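Side-chain contacts in KLLA0C04147p (Kluyveromyces lactis, PDB 5H2D), which binds ergosterol in its oxysterol-binding (ORD) domain, the part described here, and probably transfers sterol between membranes as an Osh1-type OSBP-family protein: residues E127-S132 with Y138-E143; A153-S158 with D162-S167; T113-A118 with N321-F326. All blocks are in the same frame, centred on the assembly; numbering follows the deposited sequence.

Interaction 1. Residues E127-S132 with Y138-E143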
loop_
_atom_site.group_PDB
_atom_site.type_symbol
_atom_site.label_atom_id
_atom_site.label_comp_id
_atom_site.label_asym_id
_atom_site.label_seq_id
_atom_site.Cartn_x
_atom_site.Cartn_y
_atom_site.Cartn_z
ATOM N N GLU A 127 1.553 -12.749 10.870
ATOM C CA GLU A 127 1.606 -11.378 11.354
ATOM C C GLU A 127 0.439 -10.588 10.770
ATOM O O GLU A 127 0.005 -10.829 9.641
ATOM C CB GLU A 127 2.937 -10.734 10.962
ATOM C CG GLU A 127 3.201 -9.382 11.636
ATOM C CD GLU A 127 4.614 -8.840 11.426
ATOM O OE1 GLU A 127 4.791 -7.605 11.525
ATOM O OE2 GLU A 127 5.549 -9.629 11.193
ATOM N N THR A 128 -0.102 -9.666 11.560
ATOM C CA THR A 128 -1.206 -8.836 11.121
ATOM C C THR A 128 -0.868 -7.368 11.332
ATOM O O THR A 128 0.041 -7.022 12.082
ATOM C CB THR A 128 -2.504 -9.162 11.878
ATOM O OG1 THR A 128 -2.277 -9.000 13.291
ATOM C CG2 THR A 128 -2.933 -10.594 11.616
ATOM N N PHE A 129 -1.616 -6.502 10.656
ATOM C CA PHE A 129 -1.491 -5.080 10.936
ATOM C C PHE A 129 -2.842 -4.424 10.695
ATOM O O PHE A 129 -3.448 -4.604 9.638
ATOM C CB PHE A 129 -0.388 -4.416 10.085
ATOM C CG PHE A 129 -0.323 -2.904 10.250
ATOM C CD1 PHE A 129 0.063 -2.345 11.462
ATOM C CD2 PHE A 129 -0.658 -2.049 9.205
ATOM C CE1 PHE A 129 0.097 -0.971 11.628
ATOM C CE2 PHE A 129 -0.611 -0.669 9.369
ATOM C CZ PHE A 129 -0.234 -0.136 10.585
ATOM N N GLU A 130 -3.320 -3.689 11.693
ATOM C CA GLU A 130 -4.553 -2.928 11.569
ATOM C C GLU A 130 -4.250 -1.442 11.636
ATOM O O GLU A 130 -3.268 -1.020 12.256
ATOM C CB GLU A 130 -5.535 -3.287 12.682
ATOM C CG GLU A 130 -4.971 -3.026 14.066
ATOM C CD GLU A 130 -6.070 -2.922 15.124
ATOM O OE1 GLU A 130 -6.448 -1.776 15.451
ATOM O OE2 GLU A 130 -6.552 -3.989 15.585
ATOM N N TYR A 131 -5.097 -0.648 10.986
ATOM C CA TYR A 131 -4.948 0.806 11.026
ATOM C C TYR A 131 -6.289 1.423 10.661
ATOM O O TYR A 131 -6.765 1.260 9.531
ATOM C CB TYR A 131 -3.845 1.258 10.069
ATOM C CG TYR A 131 -3.523 2.736 10.017
ATOM C CD1 TYR A 131 -2.678 3.313 10.962
ATOM C CD2 TYR A 131 -3.999 3.536 8.982
ATOM C CE1 TYR A 131 -2.346 4.661 10.898
ATOM C CE2 TYR A 131 -3.666 4.887 8.903
ATOM C CZ TYR A 131 -2.844 5.437 9.861
ATOM O OH TYR A 131 -2.509 6.762 9.777
ATOM N N SER A 132 -6.906 2.118 11.614
ATOM C CA SER A 132 -8.156 2.811 11.350
ATOM C C SER A 132 -7.953 4.305 11.525
ATOM O O SER A 132 -7.114 4.751 12.315
ATOM C CB SER A 132 -9.267 2.316 12.277
ATOM O OG SER A 132 -9.525 0.941 12.058
ATOM N N TYR A 138 -12.224 5.263 7.688
ATOM C CA TYR A 138 -11.839 3.997 7.080
ATOM C C TYR A 138 -11.099 3.104 8.072
ATOM O O TYR A 138 -10.532 3.564 9.068
ATOM C CB TYR A 138 -10.996 4.187 5.795
ATOM C CG TYR A 138 -9.574 4.710 5.940
ATOM C CD1 TYR A 138 -8.571 3.919 6.486
ATOM C CD2 TYR A 138 -9.218 5.967 5.447
ATOM C CE1 TYR A 138 -7.269 4.380 6.583
ATOM C CE2 TYR A 138 -7.913 6.434 5.530
ATOM C CZ TYR A 138 -6.943 5.635 6.102
ATOM O OH TYR A 138 -5.647 6.097 6.182
ATOM N N ARG A 139 -11.128 1.803 7.775
ATOM C CA ARG A 139 -10.385 0.798 8.522
ATOM C C ARG A 139 -9.603 -0.040 7.525
ATOM O O ARG A 139 -10.141 -0.440 6.492
ATOM C CB ARG A 139 -11.316 -0.088 9.376
ATOM C CG ARG A 139 -12.240 -1.006 8.583
ATOM C CD ARG A 139 -13.249 -1.684 9.513
ATOM N NE ARG A 139 -13.892 -2.809 8.850
ATOM C CZ ARG A 139 -14.874 -3.528 9.374
ATOM N NH1 ARG A 139 -15.360 -3.221 10.574
ATOM N NH2 ARG A 139 -15.379 -4.547 8.697
ATOM N N PHE A 140 -8.335 -0.290 7.840
ATOM C CA PHE A 140 -7.426 -1.102 7.044
ATOM C C PHE A 140 -6.991 -2.304 7.864
ATOM O O PHE A 140 -6.650 -2.167 9.040
ATOM C CB PHE A 140 -6.182 -0.287 6.640
ATOM C CG PHE A 140 -5.059 -1.112 6.048
ATOM C CD1 PHE A 140 -4.987 -1.315 4.670
ATOM C CD2 PHE A 140 -4.068 -1.655 6.858
ATOM C CE1 PHE A 140 -3.951 -2.066 4.124
ATOM C CE2 PHE A 140 -3.025 -2.403 6.307
ATOM C CZ PHE A 140 -2.973 -2.595 4.942
ATOM N N PHE A 141 -6.959 -3.475 7.234
ATOM C CA PHE A 141 -6.468 -4.667 7.903
ATOM C C PHE A 141 -5.682 -5.512 6.915
ATOM O O PHE A 141 -6.046 -5.599 5.737
ATOM C CB PHE A 141 -7.603 -5.517 8.487
ATOM C CG PHE A 141 -7.106 -6.720 9.212
ATOM C CD1 PHE A 141 -6.449 -6.580 10.429
ATOM C CD2 PHE A 141 -7.228 -7.980 8.660
ATOM C CE1 PHE A 141 -5.953 -7.690 11.099
ATOM C CE2 PHE A 141 -6.733 -9.098 9.325
ATOM C CZ PHE A 141 -6.096 -8.943 10.547
ATOM N N THR A 142 -4.616 -6.149 7.399
ATOM C CA THR A 142 -3.827 -7.023 6.540
ATOM C C THR A 142 -3.255 -8.165 7.372
ATOM O O THR A 142 -2.957 -8.002 8.562
ATOM C CB THR A 142 -2.705 -6.234 5.820
ATOM O OG1 THR A 142 -1.975 -7.104 4.954
ATOM C CG2 THR A 142 -1.731 -5.625 6.826
ATOM N N GLU A 143 -3.127 -9.333 6.732
ATOM C CA GLU A 143 -2.519 -10.517 7.331
ATOM C C GLU A 143 -1.454 -11.050 6.385
ATOM O O GLU A 143 -1.660 -11.091 5.169
ATOM C CB GLU A 143 -3.553 -11.624 7.600
ATOM C CG GLU A 143 -2.955 -12.916 8.157
ATOM C CD GLU A 143 -4.008 -13.989 8.461
ATOM O OE1 GLU A 143 -3.643 -15.026 9.043
ATOM O OE2 GLU A 143 -5.189 -13.790 8.124
#
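Strands 128-132 and 138-143 run antiparallel at 174°, and two hydrogen-bonded pairs, Phe-129 with Thr-142 and Tyr-131 with Phe-140, join them. Each pair makes two N-H to O bonds, the shortest being Phe-140 N to Tyr-131 O at 2.8 Å. The rings of Phe-129 and Phe-140 lie on one face of the sheet. They meet at their edges, CD2 of Phe-129 lying 3.8 Å from CE2 of Phe-140, and the two side chains cross at about a right angle. The Thr-142 methyl CG2 sits between the backbone N and the carbonyl carbon of its own residue, which brings it 3.7 Å from CB of Phe-129. Tyr-138 OH lies in the plane of the Tyr-131 ring, at its edge, 3.6 Å from Tyr-131 CE2. On the other face the Phe-141 side chain crosses that of Thr-128 obliquely, its CZ 3.7 Å from CG2 of Thr-128. Trp-420 of helix 419-424 packs on this face. The carboxylate of Glu-130 turns away, to a salt bridge with Arg-423 and hydrogen bonds with the hydroxyls of Tyr-419 and Tyr-25. The arrangement is a beta hairpin, buried on both faces, in the antiparallel beta barrel typical of OSBP-related sterol-binding domains.

Interaction 2. Residues A153-S158 with D162-S167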
loop_
_atom_site.group_PDB
_atom_site.type_symbol
_atom_site.label_atom_id
_atom_site.label_comp_id
_atom_site.label_asym_id
_atom_site.label_seq_id
_atom_site.Cartn_x
_atom_site.Cartn_y
_atom_site.Cartn_z
ATOM N N ALA A 153 -2.317 -10.229 2.399
ATOM C CA ALA A 153 -3.673 -9.954 1.940
ATOM C C ALA A 153 -4.190 -8.735 2.685
ATOM O O ALA A 153 -3.978 -8.619 3.892
ATOM C CB ALA A 153 -4.601 -11.141 2.203
ATOM N N THR A 154 -4.894 -7.840 1.987
ATOM C CA THR A 154 -5.418 -6.636 2.624
ATOM C C THR A 154 -6.933 -6.546 2.492
ATOM O O THR A 154 -7.552 -7.195 1.648
ATOM C CB THR A 154 -4.835 -5.347 2.036
ATOM O OG1 THR A 154 -5.475 -5.073 0.783
ATOM C CG2 THR A 154 -3.314 -5.450 1.841
ATOM N N TRP A 155 -7.517 -5.687 3.320
ATOM C CA TRP A 155 -8.957 -5.426 3.249
ATOM C C TRP A 155 -9.196 -4.067 3.892
ATOM O O TRP A 155 -9.038 -3.931 5.112
ATOM C CB TRP A 155 -9.732 -6.521 3.976
ATOM C CG TRP A 155 -11.154 -6.747 3.512
ATOM C CD1 TRP A 155 -12.294 -6.269 4.093
ATOM C CD2 TRP A 155 -11.570 -7.573 2.422
ATOM N NE1 TRP A 155 -13.399 -6.730 3.417
ATOM C CE2 TRP A 155 -12.982 -7.531 2.384
ATOM C CE3 TRP A 155 -10.888 -8.338 1.470
ATOM C CZ2 TRP A 155 -13.722 -8.219 1.424
ATOM C CZ3 TRP A 155 -11.619 -9.026 0.523
ATOM C CH2 TRP A 155 -13.025 -8.963 0.506
ATOM N N THR A 156 -9.562 -3.074 3.079
ATOM C CA THR A 156 -9.826 -1.713 3.532
ATOM C C THR A 156 -11.283 -1.373 3.252
ATOM O O THR A 156 -11.802 -1.693 2.177
ATOM C CB THR A 156 -8.929 -0.688 2.825
ATOM O OG1 THR A 156 -7.563 -1.137 2.855
ATOM C CG2 THR A 156 -8.998 0.650 3.529
ATOM N N GLU A 157 -11.943 -0.730 4.212
ATOM C CA GLU A 157 -13.359 -0.415 4.071
ATOM C C GLU A 157 -13.657 0.990 4.570
ATOM O O GLU A 157 -13.086 1.447 5.561
ATOM C CB GLU A 157 -14.215 -1.428 4.828
ATOM C CG GLU A 157 -14.033 -2.852 4.354
ATOM C CD GLU A 157 -14.584 -3.831 5.355
ATOM O OE1 GLU A 157 -13.834 -4.216 6.280
ATOM O OE2 GLU A 157 -15.777 -4.186 5.237
ATOM N N SER A 158 -14.586 1.660 3.891
ATOM C CA SER A 158 -14.973 3.032 4.172
ATOM C C SER A 158 -16.411 3.177 3.727
ATOM O O SER A 158 -16.910 2.335 2.962
ATOM C CB SER A 158 -14.075 4.025 3.409
ATOM O OG SER A 158 -14.075 5.327 3.967
ATOM N N ASP A 162 -14.318 0.650 -0.888
ATOM C CA ASP A 162 -13.500 -0.417 -0.328
ATOM C C ASP A 162 -12.257 -0.571 -1.190
ATOM O O ASP A 162 -12.224 -0.151 -2.350
ATOM C CB ASP A 162 -14.252 -1.752 -0.281
ATOM C CG ASP A 162 -15.576 -1.653 0.439
ATOM O OD1 ASP A 162 -15.648 -0.974 1.486
ATOM O OD2 ASP A 162 -16.552 -2.247 -0.078
ATOM N N PHE A 163 -11.224 -1.193 -0.622
ATOM C CA PHE A 163 -9.968 -1.394 -1.344
ATOM C C PHE A 163 -9.297 -2.629 -0.770
ATOM O O PHE A 163 -8.957 -2.650 0.415
ATOM C CB PHE A 163 -9.048 -0.175 -1.216
ATOM C CG PHE A 163 -7.760 -0.282 -2.001
ATOM C CD1 PHE A 163 -7.761 -0.668 -3.340
ATOM C CD2 PHE A 163 -6.552 0.079 -1.418
ATOM C CE1 PHE A 163 -6.564 -0.734 -4.070
ATOM C CE2 PHE A 163 -5.372 0.021 -2.144
ATOM C CZ PHE A 163 -5.378 -0.391 -3.464
ATOM N N PHE A 164 -9.071 -3.642 -1.599
ATOM C CA PHE A 164 -8.423 -4.847 -1.100
ATOM C C PHE A 164 -7.598 -5.479 -2.206
ATOM O O PHE A 164 -7.812 -5.229 -3.397
ATOM C CB PHE A 164 -9.440 -5.854 -0.526
ATOM C CG PHE A 164 -10.413 -6.427 -1.543
ATOM C CD1 PHE A 164 -10.082 -7.557 -2.280
ATOM C CD2 PHE A 164 -11.680 -5.874 -1.701
ATOM C CE1 PHE A 164 -10.995 -8.107 -3.196
ATOM C CE2 PHE A 164 -12.592 -6.429 -2.615
ATOM C CZ PHE A 164 -12.240 -7.536 -3.345
ATOM N N GLY A 165 -6.626 -6.285 -1.804
ATOM C CA GLY A 165 -5.853 -6.991 -2.810
ATOM C C GLY A 165 -4.745 -7.797 -2.185
ATOM O O GLY A 165 -4.642 -7.925 -0.959
ATOM N N GLU A 166 -3.933 -8.382 -3.064
ATOM C CA GLU A 166 -2.854 -9.276 -2.678
ATOM C C GLU A 166 -1.526 -8.593 -2.961
ATOM O O GLU A 166 -1.280 -8.163 -4.090
ATOM C CB GLU A 166 -2.934 -10.589 -3.464
ATOM C CG GLU A 166 -1.815 -11.577 -3.170
ATOM C CD GLU A 166 -1.875 -12.807 -4.069
ATOM O OE1 GLU A 166 -1.983 -13.931 -3.545
ATOM O OE2 GLU A 166 -1.818 -12.650 -5.304
ATOM N N SER A 167 -0.669 -8.500 -1.947
ATOM C CA SER A 167 0.694 -8.023 -2.129
ATOM C C SER A 167 1.617 -9.225 -2.290
ATOM O O SER A 167 1.854 -9.976 -1.337
ATOM C CB SER A 167 1.133 -7.165 -0.952
ATOM O OG SER A 167 2.455 -6.724 -1.169
#
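Trp-155 and Phe-164 form the tightly packed part of this contact. Their side chains lie side by side and point the same way. The six-membered ring of Trp-155 and the Phe-164 ring make an offset stack, with centroids 4.2 Å apart and planes at 23°. Trp-155 CZ3 sits over one face of Phe-164, toward the rim. A first torsion of 65° tucks Phe-164 CG over its own main chain, which raises the ring beside the indole. CB of Phe-164 presses on Trp-155 CE3 at 3.5 Å. Phe-415 and Tyr-187 extend the stacking beyond the pair. An alanine in place of Phe-164 would probably strip one indole face of its stacking partner and leave Tyr-187 without its mate.

Both backbone bonds of the Thr-156 and Phe-163 pair form, Phe-163 N to Thr-156 O (2.9 Å, 162°) being the straighter. Thr-154 N bonds soundly to Gly-165 O at 3.0 Å, while Gly-165 N makes a weak bond to OG1 of Thr-154, 3.1 Å long. The looser side, nearer solvent, is at partly exposed Asp-162, whose OD1 lies 3.5 Å from Glu-157 CA. The two carboxylates do not touch: Asp-162 pairs with Arg-191, and Glu-157 with Arg-139 and Lys-12. The chemistry divides into an aromatic stack in the middle of the hairpin and acidic groups near its turn, whose like charges are probably offset by these basic partners.

Interaction 3. Residues T113-A118 with N321-F326. With ERG (ergosterol), chain B.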
loop_
_atom_site.group_PDB
_atom_site.type_symbol
_atom_site.label_atom_id
_atom_site.label_comp_id
_atom_site.label_asym_id
_atom_site.label_seq_id
_atom_site.Cartn_x
_atom_site.Cartn_y
_atom_site.Cartn_z
ATOM N N THR A 113 7.866 6.537 -1.857
ATOM C CA THR A 113 8.946 5.560 -2.029
ATOM C C THR A 113 10.307 6.221 -2.239
ATOM O O THR A 113 11.341 5.573 -2.027
ATOM C CB THR A 113 8.651 4.605 -3.201
ATOM O OG1 THR A 113 8.683 5.298 -4.458
ATOM C CG2 THR A 113 7.294 3.937 -3.037
ATOM N N VAL A 114 10.332 7.495 -2.617
ATOM C CA VAL A 114 11.599 8.172 -2.863
ATOM C C VAL A 114 12.391 8.294 -1.565
ATOM O O VAL A 114 11.828 8.478 -0.478
ATOM C CB VAL A 114 11.331 9.549 -3.492
ATOM C CG1 VAL A 114 12.634 10.277 -3.743
ATOM C CG2 VAL A 114 10.570 9.368 -4.792
ATOM N N LYS A 115 13.715 8.195 -1.681
ATOM C CA LYS A 115 14.672 8.396 -0.591
ATOM C C LYS A 115 14.601 7.325 0.489
ATOM O O LYS A 115 15.170 7.511 1.568
ATOM C CB LYS A 115 14.509 9.774 0.067
ATOM C CG LYS A 115 14.906 10.924 -0.855
ATOM C CD LYS A 115 15.099 12.211 -0.068
ATOM C CE LYS A 115 13.774 12.783 0.415
ATOM N NZ LYS A 115 13.051 13.591 -0.623
ATOM N N ARG A 116 13.929 6.207 0.240
ATOM C CA ARG A 116 13.908 5.087 1.180
ATOM C C ARG A 116 14.466 3.848 0.483
ATOM O O ARG A 116 13.748 2.912 0.138
ATOM C CB ARG A 116 12.483 4.875 1.724
ATOM C CG ARG A 116 12.050 6.013 2.645
ATOM C CD ARG A 116 10.538 6.128 2.659
ATOM N NE ARG A 116 9.956 5.078 3.482
ATOM C CZ ARG A 116 8.653 4.940 3.677
ATOM N NH1 ARG A 116 7.794 5.783 3.089
ATOM N NH2 ARG A 116 8.210 3.962 4.463
ATOM N N VAL A 117 15.782 3.848 0.281
ATOM C CA VAL A 117 16.464 2.722 -0.362
ATOM C C VAL A 117 16.819 1.756 0.766
ATOM O O VAL A 117 17.926 1.770 1.325
ATOM C CB VAL A 117 17.680 3.177 -1.171
ATOM C CG1 VAL A 117 18.390 1.989 -1.811
ATOM C CG2 VAL A 117 17.246 4.152 -2.267
ATOM N N ALA A 118 15.858 0.902 1.110
ATOM C CA ALA A 118 15.984 0.074 2.297
ATOM C C ALA A 118 14.929 -1.011 2.268
ATOM O O ALA A 118 13.810 -0.799 1.780
ATOM C CB ALA A 118 15.833 0.901 3.582
ATOM N N ASN A 321 2.473 15.527 -0.173
ATOM C CA ASN A 321 2.522 16.141 1.143
ATOM C C ASN A 321 3.920 16.672 1.431
ATOM O O ASN A 321 4.926 16.144 0.942
ATOM C CB ASN A 321 2.120 15.129 2.222
ATOM C CG ASN A 321 0.629 14.845 2.229
ATOM O OD1 ASN A 321 -0.180 15.750 2.030
ATOM N ND2 ASN A 321 0.254 13.588 2.446
ATOM N N GLU A 322 3.978 17.725 2.247
ATOM C CA GLU A 322 5.264 18.182 2.752
ATOM C C GLU A 322 5.911 17.078 3.577
ATOM O O GLU A 322 5.236 16.317 4.282
ATOM C CB GLU A 322 5.101 19.454 3.589
ATOM C CG GLU A 322 4.719 19.207 5.031
ATOM C CD GLU A 322 4.558 20.497 5.819
ATOM O OE1 GLU A 322 3.972 20.452 6.926
ATOM O OE2 GLU A 322 5.012 21.556 5.328
ATOM N N ARG A 323 7.229 16.982 3.474
ATOM C CA ARG A 323 7.973 15.834 3.982
ATOM C C ARG A 323 9.102 16.332 4.869
ATOM O O ARG A 323 10.203 16.630 4.390
ATOM C CB ARG A 323 8.503 14.985 2.836
ATOM C CG ARG A 323 9.052 13.661 3.262
ATOM C CD ARG A 323 9.095 12.728 2.069
ATOM N NE ARG A 323 9.975 11.611 2.339
ATOM C CZ ARG A 323 10.234 10.626 1.483
ATOM N NH1 ARG A 323 9.667 10.589 0.279
ATOM N NH2 ARG A 323 11.060 9.667 1.850
ATOM N N PRO A 324 8.855 16.443 6.173
ATOM C CA PRO A 324 9.939 16.794 7.094
ATOM C C PRO A 324 10.987 15.697 7.122
ATOM O O PRO A 324 10.753 14.565 6.688
ATOM C CB PRO A 324 9.235 16.924 8.452
ATOM C CG PRO A 324 7.762 16.968 8.151
ATOM C CD PRO A 324 7.579 16.212 6.866
ATOM N N GLU A 325 12.160 16.054 7.642
ATOM C CA GLU A 325 13.207 15.073 7.888
ATOM C C GLU A 325 12.844 14.219 9.090
ATOM O O GLU A 325 12.525 14.738 10.164
ATOM C CB GLU A 325 14.543 15.772 8.129
ATOM C CG GLU A 325 15.060 16.511 6.928
ATOM C CD GLU A 325 15.458 15.590 5.789
ATOM O OE1 GLU A 325 15.158 14.377 5.857
ATOM O OE2 GLU A 325 16.077 16.084 4.821
ATOM N N PHE A 326 12.877 12.909 8.908
ATOM C CA PHE A 326 12.664 11.947 9.976
ATOM C C PHE A 326 13.766 10.894 9.880
ATOM O O PHE A 326 14.307 10.659 8.804
ATOM C CB PHE A 326 11.307 11.234 9.875
ATOM C CG PHE A 326 10.134 12.084 10.250
ATOM C CD1 PHE A 326 9.919 12.444 11.567
ATOM C CD2 PHE A 326 9.225 12.481 9.295
ATOM C CE1 PHE A 326 8.823 13.216 11.917
ATOM C CE2 PHE A 326 8.134 13.243 9.631
ATOM C CZ PHE A 326 7.931 13.617 10.943
HETATM C C1 ERG B . 5.712 0.009 -3.621
HETATM C C2 ERG B . 4.252 0.361 -3.341
HETATM C C3 ERG B . 3.514 -0.932 -3.115
HETATM C C4 ERG B . 4.113 -1.687 -1.927
HETATM C C5 ERG B . 5.533 -1.859 -2.046
HETATM C C6 ERG B . 6.118 -2.995 -1.505
HETATM C C7 ERG B . 7.505 -3.215 -1.514
HETATM C C8 ERG B . 8.374 -2.271 -2.069
HETATM C C9 ERG B . 7.806 -1.204 -2.826
HETATM C C10 ERG B . 6.355 -0.784 -2.475
HETATM C C11 ERG B . 8.763 0.051 -2.999
HETATM C C12 ERG B . 10.232 -0.335 -3.203
HETATM C C13 ERG B . 10.649 -1.264 -2.044
HETATM C C14 ERG B . 9.791 -2.537 -2.218
HETATM C C15 ERG B . 10.437 -3.487 -1.231
HETATM C C16 ERG B . 11.957 -3.170 -1.339
HETATM C C17 ERG B . 12.034 -1.895 -2.223
HETATM C C18 ERG B . 10.508 -0.597 -0.657
HETATM C C19 ERG B . 6.438 0.113 -1.209
HETATM C C20 ERG B . 13.277 -1.071 -1.817
HETATM C C21 ERG B . 13.423 0.253 -2.558
HETATM C C22 ERG B . 14.481 -1.949 -2.131
HETATM C C23 ERG B . 15.341 -2.479 -1.028
HETATM C C24 ERG B . 16.523 -3.387 -1.365
HETATM C C25 ERG B . 17.714 -2.980 -0.487
HETATM C C26 ERG B . 18.084 -1.529 -0.815
HETATM C C27 ERG B . 18.958 -3.847 -0.745
HETATM C C28 ERG B . 16.078 -4.808 -1.077
HETATM O O1 ERG B . 2.083 -0.672 -2.884
#
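The carbonyl O of Val-114 is gripped by both terminal nitrogens of the Arg-323 guanidinium. NH2 gives the shorter bond, 2.7 Å to Val-114 O, and approaches nearly in line with the C=O bond. NH1 adds a weak, more bent bond to the same Val-114 O at 3.1 Å. The oxygen lies at the edge of the guanidinium, 18° out of its plane. The Arg-323 chain is extended from CG to NE, with CG anti to the backbone N (chi1 -169°). It carries the guanidinium across to the other loop, although the CA atoms of Val-114 and Arg-323 are 10.9 Å apart.

Lys-115 bends at chi3 and chi4 and lays CE over the centre of one guanidinium face, 4.2 Å above it. Its NZ stays 4.6 Å from Arg-323 NH1, and the two like charges do not touch. Arg-116 comes past obliquely, CD lying 3.7 Å from Arg-323 NH2. The Arg-323 NH2 group has a second acceptor, Asn-329 O.

Thr-113 to Arg-116 form a type II beta turn, and Val-117 is the centre of an inverse gamma turn. This loop leads into strand 119-121 and holds three residues of the ergosterol pocket. Val-117 CG1 touches sterol C26 at 3.7 Å, and Ala-118 O lies 3.6 Å from C23, so both meet the sterol tail. Arg-116 faces the sterol only with its backbone O, near C21. Its guanidinium forms salt bridges with Glu-68 and Glu-78, and its plane is turned 86° from that of Arg-323.

In the fold
Interactions 1 and 2 are successive hairpins of the same sheet, with centres about 9 Å apart. Strands 138-146 and 151-157 are neighbours, so the two contacts touch directly. Phe-141 O and Trp-155 N, 2.8 Å apart, probably form a hydrogen bond, as do Thr-142 OG1 and Ala-153 O at 2.7 Å. Interaction 3 joins two loops that precede and follow both hairpins in the chain. Its centre is about 22 Å from that of interaction 1 and about 24 Å from that of interaction 2, and it touches neither. Its segment 113-118 lines the ergosterol pocket and touches the sterol, whereas the Phe-163 and Phe-140 side chains stay about 7 and 9 Å from it.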